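Local coordinates for protein RsfP (Uncultured bacterium, PDB 4GLJ) that probably catalyses the phosphate-dependent cleavage of methylthioadenosine to adenine and methylthioribose 1-phosphate, and also binds the dye rhodamine B, at residues I93-A98 against M198-E203; M111-Q116 against A215-V220. All blocks are in the same frame, centred on the assembly; numbering follows the deposited sequence.

Interaction 1: residues I93-A98 against M198-E203. With RHB (N-[9-(2-carboxyphenyl)-6-(diethylamino)-3H-xanthen-3-ylidene]-N-ethylethanaminium), chain C; PO4 (phosphate ion), chain D.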
loop_
_atom_site.group_PDB
_atom_site.type_symbol
_atom_site.label_atom_id
_atom_site.label_comp_id
_atom_site.label_asym_id
_atom_site.label_seq_id
_atom_site.Cartn_x
_atom_site.Cartn_y
_atom_site.Cartn_z
ATOM N N ILE A 93 6.698 19.131 -18.297
ATOM C CA ILE A 93 5.576 19.412 -17.343
ATOM C C ILE A 93 6.111 20.039 -16.065
ATOM O O ILE A 93 7.089 19.546 -15.499
ATOM C CB ILE A 93 4.814 18.102 -16.934
ATOM C CG1 ILE A 93 4.102 17.572 -18.181
ATOM C CG2 ILE A 93 3.794 18.381 -15.817
ATOM C CD1 ILE A 93 3.482 16.176 -17.969
ATOM N N VAL A 94 5.454 21.115 -15.632
ATOM C CA VAL A 94 5.623 21.620 -14.298
ATOM C C VAL A 94 4.329 21.331 -13.543
ATOM O O VAL A 94 3.272 21.822 -13.852
ATOM C CB VAL A 94 5.925 23.145 -14.227
ATOM C CG1 VAL A 94 6.099 23.591 -12.752
ATOM C CG2 VAL A 94 7.225 23.425 -14.988
ATOM N N SER A 95 4.458 20.578 -12.470
ATOM C CA SER A 95 3.316 20.241 -11.599
ATOM C C SER A 95 3.381 21.265 -10.449
ATOM O O SER A 95 4.430 21.489 -9.826
ATOM C CB SER A 95 3.584 18.852 -10.966
ATOM O OG SER A 95 2.899 18.808 -9.690
ATOM N N VAL A 96 2.273 21.880 -10.164
ATOM C CA VAL A 96 2.233 22.882 -9.155
ATOM C C VAL A 96 1.309 22.367 -8.094
ATOM O O VAL A 96 0.122 22.172 -8.379
ATOM C CB VAL A 96 1.732 24.236 -9.695
ATOM C CG1 VAL A 96 1.740 25.222 -8.519
ATOM C CG2 VAL A 96 2.620 24.724 -10.879
ATOM N N SER A 97 1.859 22.054 -6.912
ATOM C CA SER A 97 1.118 21.298 -5.898
ATOM C C SER A 97 1.191 21.869 -4.483
ATOM O O SER A 97 2.284 22.283 -4.037
ATOM C CB SER A 97 1.708 19.911 -5.836
ATOM O OG SER A 97 1.472 19.372 -7.111
ATOM N N ALA A 98 0.060 21.806 -3.767
ATOM C CA ALA A 98 0.007 22.286 -2.388
ATOM C C ALA A 98 0.584 21.148 -1.554
ATOM O O ALA A 98 0.269 19.938 -1.817
ATOM C CB ALA A 98 -1.434 22.567 -1.944
ATOM N N MET A 198 -0.483 14.616 -1.957
ATOM C CA MET A 198 -1.340 13.436 -2.259
ATOM C C MET A 198 -1.402 13.150 -3.736
ATOM O O MET A 198 -2.134 12.221 -4.152
ATOM C CB MET A 198 -2.753 13.679 -1.701
ATOM C CG MET A 198 -2.763 13.918 -0.176
ATOM S SD MET A 198 -4.449 14.066 0.427
ATOM C CE MET A 198 -4.109 14.350 2.145
ATOM N N THR A 199 -0.714 13.969 -4.549
ATOM C CA THR A 199 -1.044 13.886 -6.004
ATOM C C THR A 199 0.141 13.592 -6.975
ATOM O O THR A 199 -0.114 13.150 -8.126
ATOM C CB THR A 199 -1.703 15.218 -6.516
ATOM O OG1 THR A 199 -0.802 16.316 -6.201
ATOM C CG2 THR A 199 -3.001 15.463 -5.856
ATOM N N ASN A 200 1.393 13.866 -6.573
ATOM C CA ASN A 200 2.458 13.811 -7.565
ATOM C C ASN A 200 2.923 12.384 -7.890
ATOM O O ASN A 200 3.666 12.185 -8.849
ATOM C CB ASN A 200 3.591 14.790 -7.203
ATOM C CG ASN A 200 3.173 16.273 -7.496
ATOM O OD1 ASN A 200 3.976 17.040 -7.982
ATOM N ND2 ASN A 200 1.853 16.608 -7.357
ATOM N N MET A 201 2.403 11.396 -7.161
ATOM C CA MET A 201 2.444 9.981 -7.581
ATOM C C MET A 201 1.011 9.528 -7.776
ATOM O O MET A 201 0.187 9.747 -6.902
ATOM C CB MET A 201 3.158 9.113 -6.532
ATOM C CG MET A 201 4.667 9.358 -6.445
ATOM S SD MET A 201 5.451 8.576 -7.898
ATOM C CE MET A 201 7.181 8.889 -7.565
ATOM N N PRO A 202 0.683 8.878 -8.901
ATOM C CA PRO A 202 1.641 8.276 -9.860
ATOM C C PRO A 202 2.003 9.228 -11.010
ATOM O O PRO A 202 2.680 8.792 -11.914
ATOM C CB PRO A 202 0.853 7.070 -10.402
ATOM C CG PRO A 202 -0.556 7.619 -10.435
ATOM C CD PRO A 202 -0.690 8.354 -9.117
ATOM N N GLU A 203 1.600 10.501 -10.907
ATOM C CA GLU A 203 1.809 11.495 -12.023
ATOM C C GLU A 203 3.269 11.515 -12.467
ATOM O O GLU A 203 3.522 11.446 -13.690
ATOM C CB GLU A 203 1.378 12.865 -11.556
ATOM C CG GLU A 203 0.826 13.799 -12.590
ATOM C CD GLU A 203 0.309 15.076 -11.941
ATOM O OE1 GLU A 203 1.177 15.902 -11.511
ATOM O OE2 GLU A 203 -0.934 15.237 -11.759
HETATM O O2 RHB C . -2.484 23.258 6.636
HETATM C C26 RHB C . -3.363 24.087 6.308
HETATM C C19 RHB C . -4.139 23.758 5.062
HETATM C C14 RHB C . -4.040 22.485 4.560
HETATM C C15 RHB C . -4.741 22.137 3.411
HETATM C C16 RHB C . -5.520 23.066 2.730
HETATM C C17 RHB C . -5.610 24.362 3.222
HETATM C C18 RHB C . -4.913 24.696 4.379
HETATM C C9 RHB C . -3.259 21.446 5.271
HETATM C C8 RHB C . -3.306 21.363 6.746
HETATM C C13 RHB C . -4.054 22.315 7.426
HETATM C C12 RHB C . -4.105 22.293 8.809
HETATM C C11 RHB C . -3.422 21.316 9.527
HETATM N N1 RHB C . -3.546 21.378 10.943
HETATM C C35 RHB C . -4.967 21.313 11.344
HETATM C C36 RHB C . -5.496 22.667 11.776
HETATM C C22 RHB C . -2.798 20.316 11.652
HETATM C C23 RHB C . -3.623 19.750 12.796
HETATM C C10 RHB C . -2.663 20.349 8.832
HETATM C C7 RHB C . -2.601 20.356 7.417
HETATM O O1 RHB C . -1.849 19.420 6.686
HETATM C C1 RHB C . -1.784 19.436 5.286
HETATM C C2 RHB C . -2.472 20.422 4.550
HETATM C C6 RHB C . -1.042 18.491 4.555
HETATM C C5 RHB C . -1.039 18.597 3.150
HETATM C C4 RHB C . -1.711 19.579 2.447
HETATM C C3 RHB C . -2.442 20.501 3.159
HETATM N N2 RHB C . -0.389 17.657 2.376
HETATM C C24 RHB C . -0.608 16.469 3.173
HETATM C C25 RHB C . -1.122 15.416 2.235
HETATM C C33 RHB C . -1.262 17.400 1.228
HETATM C C34 RHB C . -1.345 18.610 0.309
HETATM O O3 RHB C . -3.557 25.147 6.967
HETATM P P PO4 D . -2.538 19.207 -5.150
HETATM O O1 PO4 D . -3.477 19.079 -3.986
HETATM O O2 PO4 D . -2.184 20.675 -5.133
HETATM O O3 PO4 D . -1.408 18.300 -4.836
HETATM O O4 PO4 D . -3.183 18.851 -6.485
#
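Ser95 and Ser97 reach the amide of Asn200 through different first torsions: in Ser95 OG swings roughly trans to the backbone N (chi1 152°), while in Ser97 it stands opposite the carbonyl carbon (chi1 -63°). Two residues apart on strand 92-101, both side chains set out toward 198-203, and their hydroxyls lie beside the two ends of one carboxamide. Ser95 OG donates to Asn200 OD1 at 2.7 Å, arriving tilted 32° from the carbonyl plane. Asn200 ND2 gives a bent bond to Ser97 OG at 2.8 Å. Ser97 OG in turn donates to Ser95 OG at 3.0 Å, a chain of donation consistent with this orientation of the amide, whose OD1 is also hydrogen-bonded to Thr216 OG1.

A further, weak bond runs from Asn200 ND2 to Thr199 OG1 at 2.9 Å. Thr199 OG1 in turn faces phosphate O3 at 2.5 Å, shorter than expected for a hydrogen bond, so the exact length is doubtful. From the strand, Ala98 N meets phosphate O2 at 2.9 Å almost in line. Glu203 brings OE1 only to 3.8 Å from Ser95 OG; its carboxylate bonds instead to Tyr214 and forms a salt bridge with Arg64. Beyond the phosphate, the extended Met198 lies alongside an ethyl arm of rhodamine B, with both CG and CE close to C25, the CE contact being doubtfully short. Ser22, Arg64 and His65 complete the grip on the anion, consistent with the phosphate site of the phosphorylase superfamily, with the dye occupying the neighbouring pocket.

Interaction 2: residues M111-Q116 against A215-V220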
loop_
_atom_site.group_PDB
_atom_site.type_symbol
_atom_site.label_atom_id
_atom_site.label_comp_id
_atom_site.label_asym_id
_atom_site.label_seq_id
_atom_site.Cartn_x
_atom_site.Cartn_y
_atom_site.Cartn_z
ATOM N N MET A 111 8.046 28.115 -1.011
ATOM C CA MET A 111 8.001 27.060 -2.044
ATOM C C MET A 111 9.181 26.136 -1.916
ATOM O O MET A 111 10.212 26.505 -1.321
ATOM C CB MET A 111 7.923 27.664 -3.437
ATOM C CG MET A 111 6.860 28.782 -3.511
ATOM S SD MET A 111 6.620 29.324 -5.219
ATOM C CE MET A 111 5.528 30.731 -5.011
ATOM N N VAL A 112 8.995 24.938 -2.456
ATOM C CA VAL A 112 9.932 23.877 -2.341
ATOM C C VAL A 112 9.998 23.232 -3.729
ATOM O O VAL A 112 8.980 22.944 -4.384
ATOM C CB VAL A 112 9.496 22.838 -1.270
ATOM C CG1 VAL A 112 10.514 21.707 -1.212
ATOM C CG2 VAL A 112 9.451 23.512 0.120
ATOM N N ILE A 113 11.222 23.015 -4.182
ATOM C CA ILE A 113 11.422 22.295 -5.461
ATOM C C ILE A 113 12.087 20.944 -5.114
ATOM O O ILE A 113 13.311 20.847 -4.978
ATOM C CB ILE A 113 12.393 23.079 -6.441
ATOM C CG1 ILE A 113 11.984 24.555 -6.536
ATOM C CG2 ILE A 113 12.471 22.394 -7.822
ATOM C CD1 ILE A 113 10.564 24.720 -6.951
ATOM N N PRO A 114 11.293 19.926 -4.930
ATOM C CA PRO A 114 11.916 18.659 -4.445
ATOM C C PRO A 114 12.762 18.005 -5.527
ATOM O O PRO A 114 12.597 18.303 -6.743
ATOM C CB PRO A 114 10.683 17.792 -4.111
ATOM C CG PRO A 114 9.587 18.354 -5.000
ATOM C CD PRO A 114 9.830 19.862 -4.939
ATOM N N ASP A 115 13.741 17.193 -5.111
ATOM C CA ASP A 115 14.471 16.455 -6.093
ATOM C C ASP A 115 14.148 14.962 -5.918
ATOM O O ASP A 115 14.516 14.158 -6.779
ATOM C CB ASP A 115 15.989 16.741 -5.985
ATOM C CG ASP A 115 16.587 16.279 -4.649
ATOM O OD1 ASP A 115 15.899 16.239 -3.604
ATOM O OD2 ASP A 115 17.769 15.935 -4.634
ATOM N N GLN A 116 13.446 14.578 -4.821
ATOM C CA GLN A 116 13.196 13.151 -4.642
ATOM C C GLN A 116 11.756 12.985 -4.259
ATOM O O GLN A 116 11.084 13.954 -3.842
ATOM C CB GLN A 116 14.140 12.562 -3.556
ATOM C CG GLN A 116 15.562 12.194 -4.095
ATOM C CD GLN A 116 15.452 11.109 -5.209
ATOM O OE1 GLN A 116 14.577 10.270 -5.138
ATOM N NE2 GLN A 116 16.294 11.189 -6.253
ATOM N N ALA A 215 8.802 18.018 -13.388
ATOM C CA ALA A 215 9.285 18.466 -12.070
ATOM C C ALA A 215 8.176 19.191 -11.308
ATOM O O ALA A 215 7.129 19.547 -11.875
ATOM C CB ALA A 215 10.578 19.303 -12.147
ATOM N N THR A 216 8.408 19.443 -10.021
ATOM C CA THR A 216 7.292 19.901 -9.150
ATOM C C THR A 216 7.681 21.251 -8.530
ATOM O O THR A 216 8.793 21.414 -8.064
ATOM C CB THR A 216 7.042 18.866 -8.029
ATOM O OG1 THR A 216 6.508 17.656 -8.656
ATOM C CG2 THR A 216 5.972 19.387 -7.032
ATOM N N LEU A 217 6.760 22.189 -8.605
ATOM C CA LEU A 217 6.840 23.392 -7.785
ATOM C C LEU A 217 5.818 23.214 -6.598
ATOM O O LEU A 217 4.604 23.278 -6.801
ATOM C CB LEU A 217 6.456 24.614 -8.646
ATOM C CG LEU A 217 6.343 25.974 -7.925
ATOM C CD1 LEU A 217 7.720 26.350 -7.404
ATOM C CD2 LEU A 217 5.825 27.062 -8.864
ATOM N N ALA A 218 6.336 22.938 -5.392
ATOM C CA ALA A 218 5.477 22.663 -4.224
ATOM C C ALA A 218 5.252 23.960 -3.445
ATOM O O ALA A 218 6.193 24.732 -3.226
ATOM C CB ALA A 218 6.103 21.590 -3.362
ATOM N N LEU A 219 4.021 24.166 -3.033
ATOM C CA LEU A 219 3.615 25.345 -2.307
ATOM C C LEU A 219 3.237 24.902 -0.888
ATOM O O LEU A 219 2.299 24.161 -0.691
ATOM C CB LEU A 219 2.363 25.939 -2.974
ATOM C CG LEU A 219 2.399 26.043 -4.512
ATOM C CD1 LEU A 219 1.122 26.722 -5.006
ATOM C CD2 LEU A 219 3.634 26.831 -4.928
ATOM N N VAL A 220 4.011 25.354 0.067
ATOM C CA VAL A 220 3.798 25.008 1.456
ATOM C C VAL A 220 2.594 25.720 2.010
ATOM O O VAL A 220 2.514 26.972 2.106
ATOM C CB VAL A 220 5.072 25.252 2.324
ATOM C CG1 VAL A 220 4.761 24.803 3.739
ATOM C CG2 VAL A 220 6.307 24.506 1.730
HETATM O O HOH W 1 10.766 19.472 -8.539
#
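Met111 and Leu219 run side by side and point the same way; they are an antiparallel non-hydrogen-bonded pair, with both side chains on one face of the sheet. The methionine, extended beyond CG, carries SD to 3.9 Å from Leu219 CD2. The same sulfur meets Leu217 CD1, although there the two side chains cross obliquely. Helix 237-263 covers Met111, Leu217 and Leu219, and Tyr155 of helix 145-157 also packs on Met111.

Ile113 approaches Leu217 at a slant too. Its CG1 stands opposite the carbonyl carbon, and a second torsion of -56° folds CD1 back to 3.3 Å from Leu217 CD1, closer than usual for two methyls and evidence of tight local packing. On the other face, Val112 and Ala218 form the hydrogen-bonded pair, with CB atoms 4.2 Å apart; the small alanine offers a single methyl. Val112 CG2 reaches diagonally across to Val220 CG2 at 3.7 Å, the two branched side chains meeting at an angle. Pro114 lies about perpendicular to Thr216, its CG 4.0 Å from Thr216 CB, while the threonine hydroxyl is hydrogen-bonded to Asn200 OD1.

Two backbone bonds hold the pair in register: Val112 N to Ala218 O at 2.9 Å and Ala218 N to Val112 O at 2.8 Å. The strand axes are 146° apart in direction, well short of exact antiparallel. Past the last bridge a water takes over, accepting from Thr216 N and donating to Pro114 O. The chemistry is therefore that of a buried sheet: two direct bonds and one water bridge join the backbones, with thioether and aliphatic contacts on the Met111 face and aliphatic ones on the Val112 face.

Interactions 1 and 2 lie with their centres about 9 Å apart and belong to one mixed sheet, in which strand 213-221 runs between strands 92-101 and 111-119. Along the chain the segments alternate: 93-98, 111-116, 198-203, then 215-220. Strand 92-101 is followed by strand 111-119, and helix 200-209 by strand 213-221. Two probable hydrogen bonds join the contacts directly: Ser95 O to Leu217 N, 2.7 Å, between neighbouring parallel strands, and Asn200 OD1 to Thr216 OG1, also 2.7 Å. The strand pairing of interaction 2 thus continues through the sheet to the residues around the phosphate in interaction 1, so the phosphate-lining residues and the strand pair belong to one buried sheet-centred core.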